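Local coordinates for malate dehydrogenase (PDB 4BGV), which probably catalyses the reversible, NAD-dependent oxidation of malate to oxaloacetate, a step of the tricarboxylic acid cycle, at residues Ala131-Lys136 / Asp317-Asn322. Sequence-based numbering, arbitrary orientation.
Sequences AYAIYK and DYFAKN
Phe-319 packs against Ala-133 and Lys-136 in a small helix-to-helix contact, where the last turns of the C-terminal helix 295-321 meet helix 127-138 of the Rossmann-type NAD-binding domain. No hydrogen bond crosses between the two segments; the phenylalanine ring does nearly all the work. Lys-136 lies over one face of it. CB of Lys-136 makes a CH-pi contact, 3.8 Å from the centroid of the Phe-319 ring and 19° off its normal, while CE comes down near the root of the ring, 3.5 Å from CG of Phe-319. The bend at chi3 (68°) turns CE back over the ring near CG, and chi4 (81°) then directs NZ toward Asp-316. CD of Lys-136 also lies 3.6 Å above the plane of the Tyr-132 ring, toward its rim, so the aliphatic chain sits against two aromatic rings. Farther out on the Phe-319 ring, CE1 lies 4.0 Å from CB of Ala-133, and CZ approaches the backbone O of Ala-133 obliquely at 3.4 Å. Around this patch, Phe-319 also touches Lys-105 and Ala-133 touches Met-104, both on helix 93-114. The polar ends converge on Asp-316, just before 317-322 on the same helix: its OD1 forms a salt bridge with NZ of Lys-136 and a hydrogen bond with OH of Tyr-132. Lys-136 thus joins the two helices twice, through its methylenes on Phe-319 and its ammonium on Asp-316, and this carboxylate probably helps hold the bent chain over the ring.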
ATOM      1  N   ALA A 131     -27.146   1.971 -17.347  1.00 10.38           N
ATOM      2  CA  ALA A 131     -27.251   0.649 -16.738  1.00 13.27           C
ATOM      3  C   ALA A 131     -28.549  -0.039 -17.155  1.00 11.56           C
ATOM      4  O   ALA A 131     -28.580  -1.237 -17.434  1.00 12.73           O
ATOM      5  CB  ALA A 131     -27.156   0.740 -15.198  1.00 13.69           C
ATOM      6  N   TYR A 132     -29.632   0.729 -17.184  1.00 14.03           N
ATOM      7  CA  TYR A 132     -30.916   0.215 -17.655  1.00 11.64           C
ATOM      8  C   TYR A 132     -30.800  -0.279 -19.096  1.00 11.90           C
ATOM      9  O   TYR A 132     -31.259  -1.372 -19.424  1.00 14.78           O
ATOM     10  CB  TYR A 132     -31.988   1.295 -17.508  1.00 12.14           C
ATOM     11  CG  TYR A 132     -33.392   0.856 -17.853  1.00 12.81           C
ATOM     12  CD1 TYR A 132     -33.996  -0.225 -17.200  1.00 13.92           C
ATOM     13  CD2 TYR A 132     -34.117   1.521 -18.824  1.00 15.49           C
ATOM     14  CE1 TYR A 132     -35.287  -0.623 -17.521  1.00 14.11           C
ATOM     15  CE2 TYR A 132     -35.401   1.136 -19.148  1.00 20.97           C
ATOM     16  CZ  TYR A 132     -35.982   0.069 -18.495  1.00 20.70           C
ATOM     17  OH  TYR A 132     -37.260  -0.293 -18.835  1.00 19.89           O
ATOM     18  N   ALA A 133     -30.128   0.496 -19.943  1.00 12.64           N
ATOM     19  CA  ALA A 133     -29.912   0.074 -21.325  1.00 13.39           C
ATOM     20  C   ALA A 133     -29.057  -1.196 -21.413  1.00 14.33           C
ATOM     21  O   ALA A 133     -29.334  -2.087 -22.218  1.00 13.55           O
ATOM     22  CB  ALA A 133     -29.282   1.202 -22.140  1.00 12.35           C
ATOM     23  N   ILE A 134     -28.010  -1.271 -20.597  1.00 11.53           N
ATOM     24  CA  ILE A 134     -27.154  -2.460 -20.588  1.00 15.51           C
ATOM     25  C   ILE A 134     -27.979  -3.692 -20.196  1.00 15.95           C
ATOM     26  O   ILE A 134     -27.826  -4.772 -20.780  1.00 14.90           O
ATOM     27  CB  ILE A 134     -25.929  -2.276 -19.659  1.00 14.81           C
ATOM     28  CG1 ILE A 134     -24.912  -1.308 -20.287  1.00 15.01           C
ATOM     29  CG2 ILE A 134     -25.247  -3.622 -19.349  1.00 13.03           C
ATOM     30  CD1 ILE A 134     -24.188  -1.850 -21.553  1.00 10.58           C
ATOM     31  N   TYR A 135     -28.875  -3.506 -19.228  1.00 11.17           N
ATOM     32  CA  TYR A 135     -29.765  -4.554 -18.768  1.00 14.40           C
ATOM     33  C   TYR A 135     -30.684  -5.013 -19.903  1.00 15.00           C
ATOM     34  O   TYR A 135     -30.798  -6.200 -20.178  1.00 15.07           O
ATOM     35  CB  TYR A 135     -30.604  -4.041 -17.581  1.00 13.18           C
ATOM     36  CG  TYR A 135     -31.712  -4.984 -17.174  1.00 13.89           C
ATOM     37  CD1 TYR A 135     -31.441  -6.327 -16.921  1.00 14.31           C
ATOM     38  CD2 TYR A 135     -33.022  -4.540 -17.036  1.00 17.15           C
ATOM     39  CE1 TYR A 135     -32.445  -7.201 -16.543  1.00 18.72           C
ATOM     40  CE2 TYR A 135     -34.037  -5.412 -16.649  1.00 21.11           C
ATOM     41  CZ  TYR A 135     -33.734  -6.743 -16.409  1.00 22.58           C
ATOM     42  OH  TYR A 135     -34.721  -7.627 -16.023  1.00 24.42           O
ATOM     43  N   LYS A 136     -31.321  -4.065 -20.577  1.00 12.38           N
ATOM     44  CA  LYS A 136     -32.224  -4.407 -21.680  1.00 14.99           C
ATOM     45  C   LYS A 136     -31.509  -5.125 -22.833  1.00 18.99           C
ATOM     46  O   LYS A 136     -32.084  -6.008 -23.472  1.00 18.65           O
ATOM     47  CB  LYS A 136     -32.958  -3.161 -22.183  1.00 14.91           C
ATOM     48  CG  LYS A 136     -33.945  -2.591 -21.171  1.00 19.95           C
ATOM     49  CD  LYS A 136     -34.575  -1.304 -21.699  1.00 22.20           C
ATOM     50  CE  LYS A 136     -35.485  -1.569 -22.895  1.00 24.66           C
ATOM     51  NZ  LYS A 136     -36.833  -2.048 -22.459  1.00 27.95           N
ATOM     52  N   ASP A 317     -38.456   3.388 -25.507  1.00 22.15           N
ATOM     53  CA  ASP A 317     -38.864   3.791 -26.847  1.00 26.44           C
ATOM     54  C   ASP A 317     -37.776   3.514 -27.881  1.00 26.80           C
ATOM     55  O   ASP A 317     -38.064   2.999 -28.963  1.00 25.98           O
ATOM     56  CB  ASP A 317     -39.261   5.272 -26.862  1.00 28.71           C
ATOM     57  CG  ASP A 317     -39.591   5.773 -28.250  1.00 38.91           C
ATOM     58  OD1 ASP A 317     -40.712   5.503 -28.741  1.00 43.88           O
ATOM     59  OD2 ASP A 317     -38.728   6.450 -28.850  1.00 43.09           O
ATOM     60  N   TYR A 318     -36.530   3.849 -27.550  1.00 25.85           N
ATOM     61  CA  TYR A 318     -35.414   3.538 -28.438  1.00 27.13           C
ATOM     62  C   TYR A 318     -35.342   2.042 -28.733  1.00 24.41           C
ATOM     63  O   TYR A 318     -35.211   1.643 -29.889  1.00 26.33           O
ATOM     64  CB  TYR A 318     -34.076   4.014 -27.856  1.00 26.49           C
ATOM     65  CG  TYR A 318     -32.895   3.748 -28.769  1.00 24.08           C
ATOM     66  CD1 TYR A 318     -32.540   4.659 -29.754  1.00 26.83           C
ATOM     67  CD2 TYR A 318     -32.135   2.587 -28.643  1.00 23.93           C
ATOM     68  CE1 TYR A 318     -31.464   4.420 -30.592  1.00 31.60           C
ATOM     69  CE2 TYR A 318     -31.059   2.337 -29.475  1.00 25.38           C
ATOM     70  CZ  TYR A 318     -30.724   3.258 -30.445  1.00 30.75           C
ATOM     71  OH  TYR A 318     -29.656   3.025 -31.277  1.00 28.78           O
ATOM     72  N   PHE A 319     -35.414   1.221 -27.688  1.00 23.26           N
ATOM     73  CA  PHE A 319     -35.327  -0.229 -27.859  1.00 32.08           C
ATOM     74  C   PHE A 319     -36.502  -0.760 -28.678  1.00 33.49           C
ATOM     75  O   PHE A 319     -36.340  -1.648 -29.517  1.00 27.68           O
ATOM     76  CB  PHE A 319     -35.242  -0.946 -26.506  1.00 26.39           C
ATOM     77  CG  PHE A 319     -33.834  -1.111 -25.986  1.00 25.22           C
ATOM     78  CD1 PHE A 319     -33.179  -0.054 -25.369  1.00 22.88           C
ATOM     79  CD2 PHE A 319     -33.174  -2.325 -26.108  1.00 23.58           C
ATOM     80  CE1 PHE A 319     -31.891  -0.202 -24.889  1.00 20.44           C
ATOM     81  CE2 PHE A 319     -31.879  -2.485 -25.626  1.00 22.88           C
ATOM     82  CZ  PHE A 319     -31.236  -1.419 -25.016  1.00 21.47           C
ATOM     83  N   ALA A 320     -37.683  -0.201 -28.437  1.00 25.96           N
ATOM     84  CA  ALA A 320     -38.873  -0.593 -29.182  1.00 28.06           C
ATOM     85  C   ALA A 320     -38.740  -0.265 -30.668  1.00 30.65           C
ATOM     86  O   ALA A 320     -39.219  -1.017 -31.514  1.00 33.09           O
ATOM     87  CB  ALA A 320     -40.108   0.078 -28.599  1.00 27.99           C
ATOM     88  N   LYS A 321     -38.085   0.854 -30.977  1.00 29.41           N
ATOM     89  CA  LYS A 321     -37.932   1.316 -32.357  1.00 33.38           C
ATOM     90  C   LYS A 321     -36.798   0.596 -33.087  1.00 35.22           C
ATOM     91  O   LYS A 321     -36.692   0.671 -34.310  1.00 37.24           O
ATOM     92  CB  LYS A 321     -37.664   2.825 -32.391  1.00 36.39           C
ATOM     93  CG  LYS A 321     -38.843   3.713 -32.007  1.00 42.39           C
ATOM     94  CD  LYS A 321     -38.437   5.186 -32.111  1.00 47.68           C
ATOM     95  CE  LYS A 321     -39.562   6.140 -31.718  1.00 51.09           C
ATOM     96  NZ  LYS A 321     -40.780   6.010 -32.561  1.00 59.44           N
ATOM     97  N   ASN A 322     -35.943  -0.091 -32.340  1.00 30.98           N
ATOM     98  CA  ASN A 322     -34.795  -0.758 -32.948  1.00 37.07           C
ATOM     99  C   ASN A 322     -34.749  -2.252 -32.655  1.00 41.88           C
ATOM    100  O   ASN A 322     -33.717  -2.781 -32.247  1.00 40.45           O
ATOM    101  CB  ASN A 322     -33.493  -0.062 -32.545  1.00 32.80           C
ATOM    102  CG  ASN A 322     -33.372   1.327 -33.149  1.00 31.40           C
ATOM    103  OD1 ASN A 322     -32.990   1.477 -34.313  1.00 39.14           O
ATOM    104  ND2 ASN A 322     -33.715   2.348 -32.371  1.00 29.81           N
TER